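Local structure of putative mandelate racemase (Zymomonas mobilis, 2OX4) at residues E9-H14 with Q385-V390; L126-S131 with C339-H344; I194-V199 with K230-F235; I287-G292 with V312-H317; T321-A326 with E354-N359. The protein binds magnesium and probably works as a lyase, perhaps a dehydratase, of the mandelate racemase branch of the enolase superfamily. All blocks are in the same frame, centred on the assembly; numbering follows the deposited sequence. Where two conformers were deposited one is given.

Contact 1: E9-H14 with Q385-V390; sequences EIFHVH and QISDYV
Tyr389 reaches across to Glu9 and donates its phenol OH to Glu9 OE2 over a short 2.6 Å, using the anti lone pair of that oxygen. The carboxylate meets the tyrosine at its edge, its plane turned 85° from that of the ring, with OE2 in the ring plane. Phe11 runs alongside Tyr389, pointing the same way; its CE2 comes to 3.5 Å from Tyr389 CD1, with the two rings meeting obliquely. At the other end His14 lays one face over the backbone from Ile386 to Ser387, with Ser387 N above the middle of the ring. From there His14 NE2 donates to Asp388 OD2 at 3.1 Å, in the plane of the imidazole but from above the carboxylate.

These side chains ride on an antiparallel ladder. Ile10 with Val390 and His12 with Asp388 are hydrogen-bonded pairs, Phe11 with Tyr389 and Val13 with Ser387 non-hydrogen-bonded ones, and His14 N adds a bond of 2.8 Å to Ile386 O. The ladder ties the near-C-terminal strand 387-393 into the sheet of the N-terminal capping domain of the enolase superfamily, beside its first strand, 5-13.

A water links His12 ND1 to Asp388 OD1, which also forms a salt bridge with Arg22. Tyr384 supplies a second hydroxyl to Glu9 OE2 and meets the Phe11 ring edge-to-face. Ser387 OG, set beside its own backbone N (chi1 -53°), bonds to Leu383 O and lies at the edge of the Phe11 ring.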
# COMPACT_ATOMS: atom_id res chain seq x y z
N GLU C 9 2.14 -48.99 9.72
CA GLU C 9 1.54 -49.25 11.01
C GLU C 9 1.40 -47.96 11.79
O GLU C 9 2.35 -47.18 11.86
CB GLU C 9 2.39 -50.23 11.81
CG GLU C 9 2.54 -51.58 11.13
CD GLU C 9 3.64 -52.41 11.80
OE1 GLU C 9 4.82 -52.24 11.44
OE2 GLU C 9 3.31 -53.20 12.70
N ILE C 10 0.24 -47.74 12.39
CA ILE C 10 -0.01 -46.47 13.07
C ILE C 10 -0.36 -46.74 14.53
O ILE C 10 -1.24 -47.54 14.81
CB ILE C 10 -1.15 -45.65 12.39
CG1 ILE C 10 -0.79 -45.37 10.93
CG2 ILE C 10 -1.42 -44.34 13.13
CD1 ILE C 10 -1.99 -45.46 10.01
N PHE C 11 0.34 -46.06 15.43
CA PHE C 11 0.19 -46.29 16.87
C PHE C 11 -0.34 -45.02 17.51
O PHE C 11 0.39 -44.03 17.63
CB PHE C 11 1.56 -46.61 17.50
CG PHE C 11 2.26 -47.79 16.88
CD1 PHE C 11 3.07 -47.63 15.75
CD2 PHE C 11 2.13 -49.06 17.43
CE1 PHE C 11 3.71 -48.71 15.17
CE2 PHE C 11 2.78 -50.15 16.86
CZ PHE C 11 3.58 -49.98 15.74
N HIS C 12 -1.60 -45.03 17.92
CA HIS C 12 -2.14 -43.93 18.70
C HIS C 12 -2.01 -44.33 20.18
O HIS C 12 -2.82 -45.09 20.72
CB HIS C 12 -3.58 -43.62 18.29
CG HIS C 12 -4.15 -42.39 18.94
ND1 HIS C 12 -5.50 -42.08 18.90
CD2 HIS C 12 -3.56 -41.40 19.65
CE1 HIS C 12 -5.71 -40.96 19.56
NE2 HIS C 12 -4.55 -40.52 20.02
N VAL C 13 -0.93 -43.85 20.81
CA VAL C 13 -0.49 -44.35 22.12
C VAL C 13 -1.55 -44.02 23.16
O VAL C 13 -2.12 -42.92 23.14
CB VAL C 13 0.88 -43.74 22.54
CG1 VAL C 13 1.29 -44.22 23.95
CG2 VAL C 13 1.96 -44.12 21.53
N HIS C 14 -1.85 -44.99 24.03
CA HIS C 14 -2.83 -44.79 25.10
C HIS C 14 -2.43 -43.67 26.06
O HIS C 14 -1.24 -43.36 26.18
CB HIS C 14 -3.04 -46.10 25.87
CG HIS C 14 -3.67 -47.19 25.06
ND1 HIS C 14 -3.56 -48.52 25.39
CD2 HIS C 14 -4.42 -47.14 23.93
CE1 HIS C 14 -4.22 -49.25 24.50
NE2 HIS C 14 -4.75 -48.44 23.61
N GLN C 385 1.24 -53.02 22.52
CA GLN C 385 0.33 -53.35 23.62
C GLN C 385 -0.27 -52.11 24.30
O GLN C 385 -1.25 -52.22 25.04
CB GLN C 385 1.05 -54.22 24.65
CG GLN C 385 1.04 -55.71 24.32
CD GLN C 385 -0.37 -56.27 24.14
OE1 GLN C 385 -0.81 -56.53 23.02
NE2 GLN C 385 -1.08 -56.46 25.25
N ILE C 386 0.30 -50.94 24.06
CA ILE C 386 -0.13 -49.72 24.75
C ILE C 386 -0.62 -48.64 23.76
O ILE C 386 -0.59 -47.44 24.06
CB ILE C 386 0.96 -49.15 25.70
CG1 ILE C 386 2.23 -48.77 24.93
CG2 ILE C 386 1.27 -50.15 26.83
CD1 ILE C 386 3.08 -47.77 25.68
N SER C 387 -1.09 -49.09 22.60
CA SER C 387 -1.58 -48.19 21.55
C SER C 387 -2.87 -48.72 20.94
O SER C 387 -3.09 -49.94 20.88
CB SER C 387 -0.53 -48.03 20.44
OG SER C 387 0.74 -47.64 20.95
N ASP C 388 -3.71 -47.81 20.46
CA ASP C 388 -4.66 -48.11 19.39
C ASP C 388 -3.87 -48.30 18.11
O ASP C 388 -3.22 -47.37 17.63
CB ASP C 388 -5.66 -46.95 19.21
CG ASP C 388 -6.58 -46.78 20.42
OD1 ASP C 388 -7.21 -45.71 20.54
OD2 ASP C 388 -6.66 -47.71 21.25
N TYR C 389 -3.93 -49.51 17.56
CA TYR C 389 -3.03 -49.97 16.50
C TYR C 389 -3.80 -50.20 15.20
O TYR C 389 -4.83 -50.87 15.21
CB TYR C 389 -2.34 -51.27 16.93
CG TYR C 389 -1.50 -51.95 15.86
CD1 TYR C 389 -0.21 -51.50 15.57
CD2 TYR C 389 -1.98 -53.06 15.17
CE1 TYR C 389 0.56 -52.13 14.60
CE2 TYR C 389 -1.21 -53.69 14.20
CZ TYR C 389 0.06 -53.22 13.93
OH TYR C 389 0.83 -53.86 12.97
N VAL C 390 -3.31 -49.64 14.10
CA VAL C 390 -3.88 -49.90 12.77
C VAL C 390 -2.75 -50.28 11.81
O VAL C 390 -1.70 -49.64 11.81
CB VAL C 390 -4.69 -48.68 12.23
CG1 VAL C 390 -5.16 -48.93 10.79
CG2 VAL C 390 -5.90 -48.38 13.13
O HOH W 1 -7.26 -44.11 18.15

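Contact 2: L126-S131 with C339-H344; sequences LRVYAS and CIHEHH
Ser131 OG donates to Glu342 OE2 at 2.7 Å, on the anti lone pair of an oxygen that also forms a salt bridge with Lys166. Four backbone bonds follow, alternating in direction as in parallel strands: His341 N to Arg127 O, Tyr129 N to His341 O, His343 N to Tyr129 O and Ser131 N to His343 O. Tyr129 OH turns to Gln315 and Lys166, while its ring lies over Glu342 CA, a CH-pi contact of 3.9 Å to the centroid. Ile340 CG2 closes on the edge of the same ring, 3.6 Å from Tyr129 CD2. The ring reaches both because CG sits between the backbone N and carbonyl carbon (chi1 72°). Putting a leucine at Tyr129 would probably cost Gln315 and Lys166 their hydroxyl partner and leave the flat packing over Glu342 CA incomplete. On the opposite side of the sheet, Val128 CG1 presses on His343 CB at 3.4 Å. Strands 126-131 and 341-344, first and last of the barrel, meet here and close it; strand 164-167 lies on the far side of 126-131, and helix 322-333 packs on His341.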
# COMPACT_ATOMS: atom_id res chain seq x y z
N LEU C 126 24.21 -28.03 19.58
CA LEU C 126 23.06 -27.12 19.59
C LEU C 126 22.82 -26.61 21.01
O LEU C 126 22.70 -27.41 21.94
CB LEU C 126 21.80 -27.85 19.11
CG LEU C 126 21.80 -28.61 17.77
CD1 LEU C 126 20.50 -29.39 17.65
CD2 LEU C 126 21.95 -27.69 16.59
N ARG C 127 22.72 -25.29 21.15
CA ARG C 127 22.22 -24.68 22.38
C ARG C 127 20.80 -25.14 22.68
O ARG C 127 19.98 -25.27 21.78
CB ARG C 127 22.26 -23.16 22.26
CG ARG C 127 21.92 -22.45 23.54
CD ARG C 127 21.89 -20.94 23.37
NE ARG C 127 21.68 -20.29 24.66
CZ ARG C 127 21.22 -19.06 24.82
NH1 ARG C 127 20.91 -18.30 23.77
NH2 ARG C 127 21.05 -18.58 26.05
N VAL C 128 20.51 -25.39 23.96
CA VAL C 128 19.21 -25.91 24.38
C VAL C 128 18.62 -25.04 25.48
O VAL C 128 19.34 -24.52 26.33
CB VAL C 128 19.32 -27.38 24.90
CG1 VAL C 128 17.95 -27.94 25.20
CG2 VAL C 128 20.03 -28.28 23.88
N TYR C 129 17.29 -24.87 25.47
CA TYR C 129 16.59 -24.32 26.62
C TYR C 129 15.69 -25.33 27.33
O TYR C 129 15.15 -26.24 26.70
CB TYR C 129 15.84 -23.01 26.28
CG TYR C 129 14.58 -23.10 25.42
CD1 TYR C 129 13.33 -23.42 25.98
CD2 TYR C 129 14.61 -22.77 24.07
CE1 TYR C 129 12.18 -23.48 25.20
CE2 TYR C 129 13.46 -22.80 23.29
CZ TYR C 129 12.25 -23.13 23.86
OH TYR C 129 11.12 -23.15 23.07
N ALA C 130 15.57 -25.16 28.64
CA ALA C 130 14.68 -25.97 29.44
C ALA C 130 13.26 -25.42 29.37
O ALA C 130 13.01 -24.30 29.82
CB ALA C 130 15.17 -25.96 30.90
N SER C 131 12.33 -26.22 28.84
CA SER C 131 11.03 -25.73 28.41
C SER C 131 9.88 -26.09 29.34
O SER C 131 9.71 -27.26 29.71
CB SER C 131 10.71 -26.24 27.01
OG SER C 131 9.54 -25.61 26.53
N CYS C 339 18.36 -20.94 15.90
CA CYS C 339 18.40 -20.09 17.09
C CYS C 339 18.80 -20.91 18.35
O CYS C 339 19.86 -20.68 18.96
CB CYS C 339 17.03 -19.43 17.32
SG CYS C 339 16.96 -18.45 18.83
N ILE C 340 17.96 -21.87 18.70
CA ILE C 340 18.06 -22.59 19.99
C ILE C 340 17.13 -23.80 19.92
O ILE C 340 16.20 -23.84 19.10
CB ILE C 340 17.72 -21.66 21.19
CG1 ILE C 340 18.19 -22.27 22.52
CG2 ILE C 340 16.23 -21.24 21.19
CD1 ILE C 340 18.11 -21.31 23.70
N HIS C 341 17.41 -24.83 20.73
CA HIS C 341 16.60 -26.05 20.73
C HIS C 341 15.72 -26.14 21.99
O HIS C 341 16.19 -25.90 23.11
CB HIS C 341 17.48 -27.30 20.61
CG HIS C 341 16.71 -28.58 20.65
ND1 HIS C 341 16.24 -29.20 19.51
CD2 HIS C 341 16.29 -29.33 21.69
CE1 HIS C 341 15.57 -30.29 19.85
NE2 HIS C 341 15.58 -30.40 21.17
N GLU C 342 14.45 -26.48 21.80
CA GLU C 342 13.51 -26.62 22.90
C GLU C 342 13.61 -28.03 23.48
O GLU C 342 13.39 -29.02 22.76
CB GLU C 342 12.08 -26.42 22.40
CG GLU C 342 11.05 -26.65 23.49
CD GLU C 342 9.63 -26.36 23.05
OE1 GLU C 342 9.32 -26.44 21.83
OE2 GLU C 342 8.81 -26.07 23.94
N HIS C 343 13.90 -28.12 24.77
CA HIS C 343 13.87 -29.42 25.42
C HIS C 343 12.76 -29.47 26.46
O HIS C 343 12.84 -28.82 27.50
CB HIS C 343 15.23 -29.79 26.03
CG HIS C 343 15.30 -31.20 26.53
ND1 HIS C 343 15.03 -32.29 25.72
CD2 HIS C 343 15.58 -31.70 27.76
CE1 HIS C 343 15.15 -33.40 26.43
NE2 HIS C 343 15.47 -33.07 27.67
N HIS C 344 11.71 -30.22 26.12
CA HIS C 344 10.43 -30.15 26.83
C HIS C 344 10.50 -31.00 28.08
O HIS C 344 11.10 -32.09 28.07
CB HIS C 344 9.28 -30.61 25.94
CG HIS C 344 7.94 -30.10 26.37
ND1 HIS C 344 7.32 -30.53 27.53
CD2 HIS C 344 7.09 -29.22 25.80
CE1 HIS C 344 6.15 -29.93 27.65
NE2 HIS C 344 5.98 -29.13 26.61
O HOH W 2 20.81 -18.73 20.85

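Contact 3: I194-V199 with K230-F235; sequences IGVERV and KAIEEF
Val196 and Val199, one turn apart on helix 189-206, face Ala231 and Ile232 of helix 222-232 and Phe235, which follows in the chain, so that two outer helices of the TIM-type barrel, consecutive in the chain around strand 211-215, pack side by side. Each valine spreads its two methyls over different partners. In Val196, CG1 stands anti to the backbone N (chi1 168°) and comes to 4.0 Å from Phe235 CE1, the two side chains crossing at about a right angle. Its other branch, CG2, bears on Ala231 CB at 3.6 Å and also touches Ile232 CG2. Val199 repeats the division one turn on: CG1 rests against the root of Phe235, 3.7 Å from CB, and approaches the ring obliquely, whereas CG2 meets Ile232 CG2 at 4.0 Å, again nearly at a right angle. Phe235 thus spans both valines, its CB end at Val199 and its CE1–CZ end at Val196, and Ile232 CG2 touches the CG2 branch of each.

The contact is wholly apolar. Val199 and Ile232 also touch Ile237 of strand 237-241, which carries the packing inward to the barrel wall, and Ala231 touches Ile192. Beyond the ring, Phe235 O accepts from Arg203. Two local features probably help place the phenyl group: Phe235 N bonds to Ile232 O at 3.0 Å, and Glu234 CG lies 3.6 Å above the centre of the Phe235 ring.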
# COMPACT_ATOMS: atom_id res chain seq x y z
N ILE C 194 0.95 -10.87 38.76
CA ILE C 194 1.27 -12.31 38.84
C ILE C 194 2.33 -12.70 37.80
O ILE C 194 3.32 -13.37 38.12
CB ILE C 194 0.00 -13.18 38.69
CG1 ILE C 194 -0.85 -13.13 39.97
CG2 ILE C 194 0.35 -14.63 38.40
CD1 ILE C 194 -2.27 -13.66 39.79
N GLY C 195 2.15 -12.25 36.56
CA GLY C 195 3.12 -12.51 35.51
C GLY C 195 4.47 -11.85 35.77
O GLY C 195 5.50 -12.50 35.67
N VAL C 196 4.45 -10.57 36.12
CA VAL C 196 5.66 -9.81 36.41
C VAL C 196 6.44 -10.44 37.58
O VAL C 196 7.66 -10.59 37.49
CB VAL C 196 5.37 -8.33 36.72
CG1 VAL C 196 6.60 -7.64 37.30
CG2 VAL C 196 4.94 -7.58 35.44
N GLU C 197 5.74 -10.79 38.66
CA GLU C 197 6.44 -11.30 39.86
C GLU C 197 7.17 -12.61 39.56
O GLU C 197 8.24 -12.86 40.12
CB GLU C 197 5.49 -11.45 41.07
CG GLU C 197 4.53 -12.63 40.99
CD GLU C 197 3.63 -12.76 42.20
OE1 GLU C 197 3.04 -13.85 42.38
OE2 GLU C 197 3.49 -11.77 42.95
N ARG C 198 6.61 -13.43 38.67
CA ARG C 198 7.22 -14.69 38.26
C ARG C 198 8.46 -14.46 37.40
O ARG C 198 9.52 -15.05 37.66
CB ARG C 198 6.21 -15.59 37.56
CG ARG C 198 5.16 -16.17 38.48
CD ARG C 198 3.91 -16.59 37.74
NE ARG C 198 2.93 -17.16 38.66
CZ ARG C 198 1.76 -17.68 38.30
NH1 ARG C 198 1.39 -17.68 37.03
NH2 ARG C 198 0.95 -18.18 39.23
N VAL C 199 8.35 -13.58 36.40
CA VAL C 199 9.50 -13.22 35.56
C VAL C 199 10.62 -12.59 36.39
O VAL C 199 11.79 -12.96 36.26
CB VAL C 199 9.10 -12.24 34.41
CG1 VAL C 199 10.35 -11.74 33.67
CG2 VAL C 199 8.12 -12.92 33.44
N LYS C 230 4.78 -4.65 27.85
CA LYS C 230 5.19 -3.41 28.49
C LYS C 230 5.69 -3.64 29.91
O LYS C 230 6.67 -3.04 30.35
CB LYS C 230 4.04 -2.40 28.50
CG LYS C 230 3.64 -1.90 27.12
CD LYS C 230 2.57 -0.83 27.21
CE LYS C 230 1.86 -0.64 25.87
NZ LYS C 230 2.79 -0.20 24.80
N ALA C 231 5.00 -4.53 30.63
CA ALA C 231 5.30 -4.78 32.03
C ALA C 231 6.56 -5.61 32.26
O ALA C 231 7.17 -5.52 33.33
CB ALA C 231 4.11 -5.43 32.70
N ILE C 232 6.95 -6.42 31.27
CA ILE C 232 8.10 -7.33 31.41
C ILE C 232 9.33 -6.99 30.57
O ILE C 232 10.36 -7.66 30.68
CB ILE C 232 7.75 -8.81 31.17
CG1 ILE C 232 7.25 -9.04 29.74
CG2 ILE C 232 6.78 -9.33 32.26
CD1 ILE C 232 7.15 -10.51 29.35
N GLU C 233 9.24 -5.95 29.74
CA GLU C 233 10.35 -5.65 28.83
C GLU C 233 11.66 -5.30 29.55
O GLU C 233 12.74 -5.65 29.07
CB GLU C 233 9.98 -4.57 27.81
CG GLU C 233 9.45 -3.28 28.40
CD GLU C 233 9.11 -2.24 27.34
OE1 GLU C 233 8.69 -1.12 27.73
OE2 GLU C 233 9.26 -2.53 26.13
N GLU C 234 11.54 -4.67 30.72
CA GLU C 234 12.71 -4.36 31.56
C GLU C 234 13.56 -5.58 31.97
O GLU C 234 14.73 -5.43 32.35
CB GLU C 234 12.27 -3.59 32.81
CG GLU C 234 11.45 -4.42 33.78
CD GLU C 234 10.69 -3.56 34.77
OE1 GLU C 234 9.55 -3.15 34.45
OE2 GLU C 234 11.24 -3.30 35.86
N PHE C 235 12.99 -6.78 31.88
CA PHE C 235 13.68 -7.98 32.35
C PHE C 235 14.49 -8.70 31.27
O PHE C 235 14.93 -9.83 31.51
CB PHE C 235 12.69 -8.94 33.00
CG PHE C 235 11.99 -8.36 34.19
CD1 PHE C 235 10.63 -8.06 34.14
CD2 PHE C 235 12.69 -8.10 35.37
CE1 PHE C 235 9.97 -7.51 35.24
CE2 PHE C 235 12.04 -7.55 36.48
CZ PHE C 235 10.68 -7.26 36.42

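Contact 4: I287-G292 with V312-H317; sequences IQPDLG and VTVQAH
At the metal-binding mouth of the barrel, strands 286-287 and 313-314 run in parallel and their C-terminal extensions carry Asp290 and His317 toward the magnesium site. Ile287 N donates to Thr313 O, and Ile287 O accepts from Gln315 N at 3.0 Å. The last rung differs: His317 N reaches Pro289 O from above its carbonyl plane. Apolar branches fill one face, where Ile287 CG2 meets Val312 CG1 at 3.8 Å and Ile287 CG1 lies near Val314 CG2.

On the other face two amides cross, their planes 60° apart. Gln288 NE2 gives a hydrogen to Gln315 OE1 at 2.9 Å, again from above the carbonyl plane, and makes a weak bond to the metal ligand Glu241. A bend at chi2 (-122°) brings Gln315 NE2 back to donate to Ala316 O at 2.9 Å, almost straight. A leucine in place of Gln315 would probably deprive Gln288 NE2 and the Tyr129 hydroxyl of the acceptor they share, leaving the former with its weak bond to Glu241.

His317 ND1 donates to Asp290 OD2 at 2.6 Å, in the imidazole plane and on the anti side of the carboxylate. The second oxygen, Asp290 OD1, accepts from Gly292 N at 2.7 Å as an N-cap, and a water joins Leu291 N to His317 O. Gripped at both oxygens, the carboxylate probably fixes the rotation of the His317 ring beside Glu267, consistent with the His-Asp pair of mandelate racemase relatives.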
# COMPACT_ATOMS: atom_id res chain seq x y z
N ILE C 287 10.96 -18.36 14.13
CA ILE C 287 9.86 -19.25 13.75
C ILE C 287 10.03 -20.60 14.41
O ILE C 287 11.16 -21.08 14.60
CB ILE C 287 9.71 -19.43 12.23
CG1 ILE C 287 11.04 -19.85 11.59
CG2 ILE C 287 9.12 -18.15 11.57
CD1 ILE C 287 10.87 -20.56 10.26
N GLN C 288 8.90 -21.23 14.74
CA GLN C 288 8.93 -22.46 15.51
C GLN C 288 8.11 -23.58 14.87
O GLN C 288 7.23 -24.15 15.53
CB GLN C 288 8.45 -22.20 16.96
CG GLN C 288 9.25 -21.12 17.73
CD GLN C 288 8.54 -20.65 18.98
OE1 GLN C 288 7.37 -20.30 18.94
NE2 GLN C 288 9.25 -20.65 20.11
N PRO C 289 8.41 -23.94 13.60
CA PRO C 289 7.64 -25.01 12.99
C PRO C 289 7.92 -26.31 13.74
O PRO C 289 9.03 -26.50 14.26
CB PRO C 289 8.22 -25.09 11.57
CG PRO C 289 9.58 -24.54 11.69
CD PRO C 289 9.50 -23.47 12.72
N ASP C 290 6.91 -27.16 13.84
CA ASP C 290 7.06 -28.52 14.35
C ASP C 290 7.24 -29.45 13.16
O ASP C 290 6.41 -29.46 12.24
CB ASP C 290 5.79 -28.89 15.15
CG ASP C 290 5.92 -30.22 15.91
OD1 ASP C 290 6.24 -31.26 15.29
OD2 ASP C 290 5.69 -30.24 17.13
N LEU C 291 8.32 -30.24 13.16
CA LEU C 291 8.51 -31.26 12.11
C LEU C 291 7.27 -32.13 11.87
O LEU C 291 6.95 -32.46 10.74
CB LEU C 291 9.71 -32.16 12.42
CG LEU C 291 11.12 -31.75 11.96
CD1 LEU C 291 12.07 -32.87 12.32
CD2 LEU C 291 11.18 -31.53 10.47
N GLY C 292 6.55 -32.47 12.95
CA GLY C 292 5.37 -33.33 12.86
C GLY C 292 4.06 -32.67 12.48
O GLY C 292 3.02 -33.34 12.44
N VAL C 312 15.29 -14.20 9.75
CA VAL C 312 14.49 -14.85 10.78
C VAL C 312 15.23 -16.13 11.12
O VAL C 312 15.81 -16.77 10.24
CB VAL C 312 13.07 -15.17 10.24
CG1 VAL C 312 12.27 -16.04 11.20
CG2 VAL C 312 12.29 -13.87 9.94
N THR C 313 15.25 -16.50 12.40
CA THR C 313 15.93 -17.74 12.77
C THR C 313 14.93 -18.76 13.27
O THR C 313 13.74 -18.46 13.36
CB THR C 313 17.06 -17.51 13.78
OG1 THR C 313 16.54 -16.97 14.98
CG2 THR C 313 18.12 -16.57 13.19
N VAL C 314 15.40 -19.98 13.56
CA VAL C 314 14.51 -21.12 13.70
C VAL C 314 14.77 -21.85 15.01
O VAL C 314 15.91 -22.11 15.38
CB VAL C 314 14.67 -22.12 12.52
CG1 VAL C 314 13.60 -23.20 12.59
CG2 VAL C 314 14.60 -21.38 11.17
N GLN C 315 13.69 -22.17 15.72
CA GLN C 315 13.74 -23.16 16.80
C GLN C 315 12.61 -24.15 16.54
O GLN C 315 11.46 -23.77 16.65
CB GLN C 315 13.50 -22.46 18.16
CG GLN C 315 13.19 -23.44 19.34
CD GLN C 315 11.86 -23.16 20.01
OE1 GLN C 315 11.68 -22.14 20.67
NE2 GLN C 315 10.91 -24.08 19.85
N ALA C 316 12.93 -25.40 16.22
CA ALA C 316 11.88 -26.38 16.01
C ALA C 316 11.02 -26.46 17.27
O ALA C 316 11.55 -26.47 18.38
CB ALA C 316 12.44 -27.74 15.67
N HIS C 317 9.71 -26.49 17.09
CA HIS C 317 8.83 -26.86 18.19
C HIS C 317 8.96 -28.36 18.42
O HIS C 317 8.78 -29.15 17.49
CB HIS C 317 7.39 -26.51 17.89
CG HIS C 317 6.42 -27.00 18.91
ND1 HIS C 317 5.69 -28.16 18.75
CD2 HIS C 317 6.07 -26.50 20.12
CE1 HIS C 317 4.94 -28.35 19.82
NE2 HIS C 317 5.14 -27.36 20.66
O HOH W 3 9.92 -30.50 15.43

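Contact 5: T321-A326 with E354-N359; sequences TGVAEA and ELCVHN
Cys356 and Leu355 meet the start of helix 322-333 through van der Waals contact. The apolar part is small: Thr321 CG2 abuts Leu355 CD1 at 3.7 Å, the two side chains crossing at about a right angle, and Val323 CG2 lies 4.1 Å from Cys356 SG. Leu355 CD2 turns the other way and packs on Ile386, so this loop residue sits between the barrel helix and the strand end of the capping domain. Thr321 and Val323 also touch Leu25 of that domain.

The sulfur also meets the backbone. With SG beside its own backbone N (chi1 -62°), Cys356 is directed at the first turn and stands 3.5 Å from Gly322 N and 3.7 Å from Val323 N. The absence of a side chain on Gly322, whose CB would point toward the loop, lets the sulfur come this near.

The hydrogen bonds near this contact lie within the helix start or reach to other residues. Thr321 is the N-cap: OG1, set between its backbone N and carbonyl carbon (chi1 81°), accepts from Val323 N at 3.0 Å. The same hydroxyl bonds to Glu39 OE1, which also takes Ala324 N, so a carboxylate of the N-terminal domain joins in serving the helix end. Gln377 NE2 bridges the two segments, bonding to His358 O of the loop and weakly to Gly322 O of the helix.

Because backbone N atoms of the first turn lie next to Cys356 SG, the positive end of the helix dipole would probably polarise the thiol, although the carboxylate of Glu39, bound to Thr321 OG1, may offset this.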
# COMPACT_ATOMS: atom_id res chain seq x y z
N THR C 321 7.35 -37.51 21.50
CA THR C 321 8.23 -38.61 21.87
C THR C 321 9.65 -38.40 21.39
O THR C 321 9.97 -37.38 20.74
CB THR C 321 7.76 -39.98 21.30
OG1 THR C 321 8.15 -40.10 19.93
CG2 THR C 321 6.25 -40.17 21.44
N GLY C 322 10.50 -39.39 21.68
CA GLY C 322 11.88 -39.41 21.22
C GLY C 322 12.05 -39.53 19.71
O GLY C 322 13.12 -39.21 19.19
N VAL C 323 11.01 -39.98 19.01
CA VAL C 323 11.00 -39.93 17.54
C VAL C 323 11.02 -38.48 17.07
O VAL C 323 11.92 -38.09 16.34
CB VAL C 323 9.80 -40.72 16.93
CG1 VAL C 323 9.74 -40.53 15.40
CG2 VAL C 323 9.93 -42.23 17.26
N ALA C 324 10.04 -37.69 17.52
CA ALA C 324 10.02 -36.25 17.26
C ALA C 324 11.32 -35.56 17.67
O ALA C 324 11.87 -34.74 16.91
CB ALA C 324 8.83 -35.59 17.96
N GLU C 325 11.83 -35.87 18.85
CA GLU C 325 13.02 -35.15 19.31
C GLU C 325 14.27 -35.47 18.49
O GLU C 325 14.98 -34.54 18.07
CB GLU C 325 13.27 -35.27 20.82
CG GLU C 325 14.35 -34.24 21.27
CD GLU C 325 14.15 -33.66 22.67
OE1 GLU C 325 13.79 -34.42 23.59
OE2 GLU C 325 14.38 -32.43 22.86
N ALA C 326 14.52 -36.76 18.25
CA ALA C 326 15.65 -37.17 17.42
C ALA C 326 15.57 -36.53 16.03
O ALA C 326 16.56 -36.01 15.53
CB ALA C 326 15.71 -38.69 17.30
N GLU C 354 9.55 -44.69 28.08
CA GLU C 354 9.32 -46.10 27.74
C GLU C 354 8.96 -46.35 26.27
O GLU C 354 8.91 -47.50 25.81
CB GLU C 354 8.24 -46.71 28.64
CG GLU C 354 6.84 -46.11 28.42
CD GLU C 354 5.77 -46.77 29.29
OE1 GLU C 354 6.07 -47.77 29.97
OE2 GLU C 354 4.61 -46.28 29.28
N LEU C 355 8.72 -45.27 25.54
CA LEU C 355 8.20 -45.35 24.17
C LEU C 355 9.28 -45.58 23.12
O LEU C 355 8.98 -46.09 22.04
CB LEU C 355 7.40 -44.09 23.82
CG LEU C 355 6.20 -43.78 24.73
CD1 LEU C 355 5.54 -42.47 24.30
CD2 LEU C 355 5.21 -44.93 24.71
N CYS C 356 10.52 -45.19 23.44
CA CYS C 356 11.61 -45.24 22.46
C CYS C 356 12.85 -45.95 22.97
O CYS C 356 13.14 -45.95 24.17
CB CYS C 356 12.01 -43.82 22.02
SG CYS C 356 10.69 -42.90 21.20
N VAL C 357 13.60 -46.53 22.03
CA VAL C 357 14.83 -47.27 22.31
C VAL C 357 15.95 -46.39 22.90
O VAL C 357 16.59 -46.78 23.88
CB VAL C 357 15.30 -48.05 21.06
CG1 VAL C 357 16.67 -48.68 21.27
CG2 VAL C 357 14.28 -49.12 20.69
N HIS C 358 16.18 -45.22 22.30
CA HIS C 358 17.20 -44.27 22.79
C HIS C 358 16.57 -43.08 23.49
O HIS C 358 15.58 -42.53 23.01
CB HIS C 358 18.08 -43.77 21.65
CG HIS C 358 18.60 -44.85 20.77
ND1 HIS C 358 19.59 -45.73 21.17
CD2 HIS C 358 18.25 -45.23 19.51
CE1 HIS C 358 19.84 -46.58 20.20
NE2 HIS C 358 19.05 -46.30 19.18
N ASN C 359 17.14 -42.68 24.62
CA ASN C 359 16.68 -41.50 25.32
C ASN C 359 17.72 -40.38 25.19
O ASN C 359 18.59 -40.23 26.05
CB ASN C 359 16.41 -41.83 26.79
CG ASN C 359 15.78 -40.67 27.56
OD1 ASN C 359 15.24 -39.72 26.97
ND2 ASN C 359 15.83 -40.76 28.88

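In the fold
Contacts 2 and 4 both belong to the barrel wall and line the magnesium site, with centres about 11 Å apart; Cys339 N bonds to Val314 O between them at 2.8 Å. The side chains of Glu342 (contact 2) and His317 (contact 4) come, at nearest atoms, to about 5 and 4 Å from the magnesium held by Glu215, Glu241 and Glu267. Contact 5 joins this core to the capping domain: Glu325 OE2 accepts from His341 and His343 of contact 2, while its loop touches contact 1, whose centre is about 15 Å away. Contact 3 lies on the outer helices, about 22 Å from contact 2 and about 43 Å from contact 1, centre to centre.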